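Local coordinates for protein carboxylesterase SOBER1 (Arabidopsis thaliana, PDB 6AVX) that hydrolyses carboxylic esters, preferring short acyl chains, also shows phospholipase A2 activity, and dampens the plant hypersensitive response to the bacterial effector AvrBsT, at residues L9-L14 and K83-I88. The protein carries 1 engineered substitution. Numbering follows the deposited sequence.
Sequences LWLHGL and KNVHAI
In this alpha/beta-hydrolase fold, strand 7-11 of the parallel central sheet packs against helix 75-94, and L9, L11, V85 and I88 make the joint. The axes of 9-11 and 83-88 run nearly antiparallel, at 161°, and come within 11.1 Å, and the two segments meet through aliphatic carbons of these four side chains. L9 and L11, two residues apart, point to the same side of the sheet; L9 meets V85 and I88, which are about one helical turn apart, and L11 meets V85. L9 forks between its two partners: with CG anti to its backbone N (chi1 -180°), the side chain extends from the strand, and CD2 lies 3.8 Å from V85 CG1. Its other methyl, CD1, meets I88 CG2 at 4.2 Å, the two side chains crossing at about a right angle. L39 of the neighbouring strand 37-39 also touches both L9 and I88. V85 is split in turn, giving CG1 to L9 and CG2 to L11, while L113 and S117 of helix 109-120 lie against it as well. L11 packs on L113 too, so the strand, helix 75-94 and the helix following the probable nucleophile S108 share one hydrophobic layer. L11 and V85 reach toward each other tip to tip, L11 CD1 stopping 4.1 Å from V85 CG2.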
loop_
_atom_site.group_PDB
_atom_site.type_symbol
_atom_site.label_atom_id
_atom_site.label_comp_id
_atom_site.label_asym_id
_atom_site.label_seq_id
_atom_site.Cartn_x
_atom_site.Cartn_y
_atom_site.Cartn_z
ATOM N N LEU A 9 -6.408 -4.766 5.684
ATOM C CA LEU A 9 -6.016 -5.526 4.513
ATOM C C LEU A 9 -4.528 -5.298 4.301
ATOM O O LEU A 9 -4.092 -4.148 4.195
ATOM C CB LEU A 9 -6.798 -5.002 3.308
ATOM C CG LEU A 9 -6.510 -5.693 1.982
ATOM C CD1 LEU A 9 -6.895 -7.149 2.064
ATOM C CD2 LEU A 9 -7.210 -5.002 0.835
ATOM N N TRP A 10 -3.744 -6.368 4.248
ATOM C CA TRP A 10 -2.303 -6.289 4.039
ATOM C C TRP A 10 -1.945 -6.906 2.701
ATOM O O TRP A 10 -2.292 -8.062 2.452
ATOM C CB TRP A 10 -1.535 -7.028 5.138
ATOM C CG TRP A 10 -0.058 -6.782 5.008
ATOM C CD1 TRP A 10 0.807 -7.385 4.143
ATOM C CD2 TRP A 10 0.705 -5.805 5.721
ATOM N NE1 TRP A 10 2.070 -6.842 4.278
ATOM C CE2 TRP A 10 2.030 -5.878 5.244
ATOM C CE3 TRP A 10 0.408 -4.899 6.731
ATOM C CZ2 TRP A 10 3.047 -5.067 5.740
ATOM C CZ3 TRP A 10 1.427 -4.086 7.221
ATOM C CH2 TRP A 10 2.722 -4.189 6.731
ATOM N N LEU A 11 -1.212 -6.170 1.868
ATOM C CA LEU A 11 -0.871 -6.576 0.510
ATOM C C LEU A 11 0.625 -6.844 0.421
ATOM O O LEU A 11 1.439 -5.931 0.591
ATOM C CB LEU A 11 -1.281 -5.484 -0.473
ATOM C CG LEU A 11 -2.764 -5.126 -0.419
ATOM C CD1 LEU A 11 -3.099 -3.955 -1.303
ATOM C CD2 LEU A 11 -3.646 -6.336 -0.748
ATOM N N HIS A 12 0.981 -8.100 0.141
ATOM C CA HIS A 12 2.365 -8.540 0.083
ATOM C C HIS A 12 3.089 -7.954 -1.132
ATOM O O HIS A 12 2.491 -7.408 -2.058
ATOM C CB HIS A 12 2.419 -10.075 0.055
ATOM C CG HIS A 12 1.851 -10.688 -1.193
ATOM N ND1 HIS A 12 2.521 -10.678 -2.398
ATOM C CD2 HIS A 12 0.678 -11.324 -1.424
ATOM C CE1 HIS A 12 1.775 -11.285 -3.316
ATOM N NE2 HIS A 12 0.657 -11.690 -2.751
ATOM N N GLY A 13 4.415 -8.120 -1.134
ATOM C CA GLY A 13 5.263 -7.679 -2.225
ATOM C C GLY A 13 5.466 -8.728 -3.309
ATOM O O GLY A 13 4.956 -9.850 -3.258
ATOM N N LEU A 14 6.240 -8.341 -4.315
ATOM C CA LEU A 14 6.408 -9.162 -5.502
ATOM C C LEU A 14 6.980 -10.528 -5.153
ATOM O O LEU A 14 8.023 -10.632 -4.498
ATOM C CB LEU A 14 7.370 -8.444 -6.442
ATOM C CG LEU A 14 7.764 -9.173 -7.721
ATOM C CD1 LEU A 14 6.530 -9.373 -8.570
ATOM C CD2 LEU A 14 8.859 -8.387 -8.454
ATOM N N LYS A 83 -9.016 -3.283 -9.105
ATOM C CA LYS A 83 -10.366 -3.830 -9.181
ATOM C C LYS A 83 -10.564 -4.922 -8.143
ATOM O O LYS A 83 -11.597 -4.972 -7.465
ATOM C CB LYS A 83 -10.623 -4.378 -10.585
ATOM C CG LYS A 83 -12.012 -4.935 -10.792
ATOM C CD LYS A 83 -12.116 -5.523 -12.201
ATOM C CE LYS A 83 -13.448 -6.215 -12.443
ATOM N NZ LYS A 83 -13.495 -6.864 -13.788
ATOM N N ASN A 84 -9.585 -5.805 -7.999
ATOM C CA ASN A 84 -9.721 -6.875 -7.025
ATOM C C ASN A 84 -9.667 -6.357 -5.595
ATOM O O ASN A 84 -10.443 -6.806 -4.746
ATOM C CB ASN A 84 -8.643 -7.919 -7.245
ATOM C CG ASN A 84 -8.614 -8.918 -6.142
ATOM O OD1 ASN A 84 -7.715 -8.902 -5.293
ATOM N ND2 ASN A 84 -9.630 -9.765 -6.096
ATOM N N VAL A 85 -8.742 -5.436 -5.291
ATOM C CA VAL A 85 -8.711 -4.856 -3.948
ATOM C C VAL A 85 -10.039 -4.191 -3.632
ATOM O O VAL A 85 -10.591 -4.358 -2.542
ATOM C CB VAL A 85 -7.530 -3.879 -3.799
ATOM C CG1 VAL A 85 -7.605 -3.147 -2.461
ATOM C CG2 VAL A 85 -6.200 -4.595 -3.938
ATOM N N HIS A 86 -10.589 -3.455 -4.591
ATOM C CA HIS A 86 -11.865 -2.789 -4.367
ATOM C C HIS A 86 -12.988 -3.784 -4.125
ATOM O O HIS A 86 -13.900 -3.500 -3.351
ATOM C CB HIS A 86 -12.204 -1.877 -5.537
ATOM C CG HIS A 86 -11.431 -0.594 -5.531
ATOM N ND1 HIS A 86 -11.724 0.449 -6.376
ATOM C CD2 HIS A 86 -10.401 -0.177 -4.759
ATOM C CE1 HIS A 86 -10.914 1.459 -6.119
ATOM N NE2 HIS A 86 -10.098 1.104 -5.146
ATOM N N ALA A 87 -12.969 -4.939 -4.798
ATOM C CA ALA A 87 -13.983 -5.958 -4.528
ATOM C C ALA A 87 -13.920 -6.405 -3.074
ATOM O O ALA A 87 -14.959 -6.591 -2.423
ATOM C CB ALA A 87 -13.798 -7.143 -5.482
ATOM N N ILE A 88 -12.709 -6.569 -2.540
ATOM C CA ILE A 88 -12.548 -6.975 -1.145
ATOM C C ILE A 88 -13.102 -5.900 -0.221
ATOM O O ILE A 88 -13.841 -6.185 0.732
ATOM C CB ILE A 88 -11.068 -7.260 -0.842
ATOM C CG1 ILE A 88 -10.581 -8.491 -1.618
ATOM C CG2 ILE A 88 -10.843 -7.432 0.670
ATOM C CD1 ILE A 88 -9.073 -8.695 -1.576
#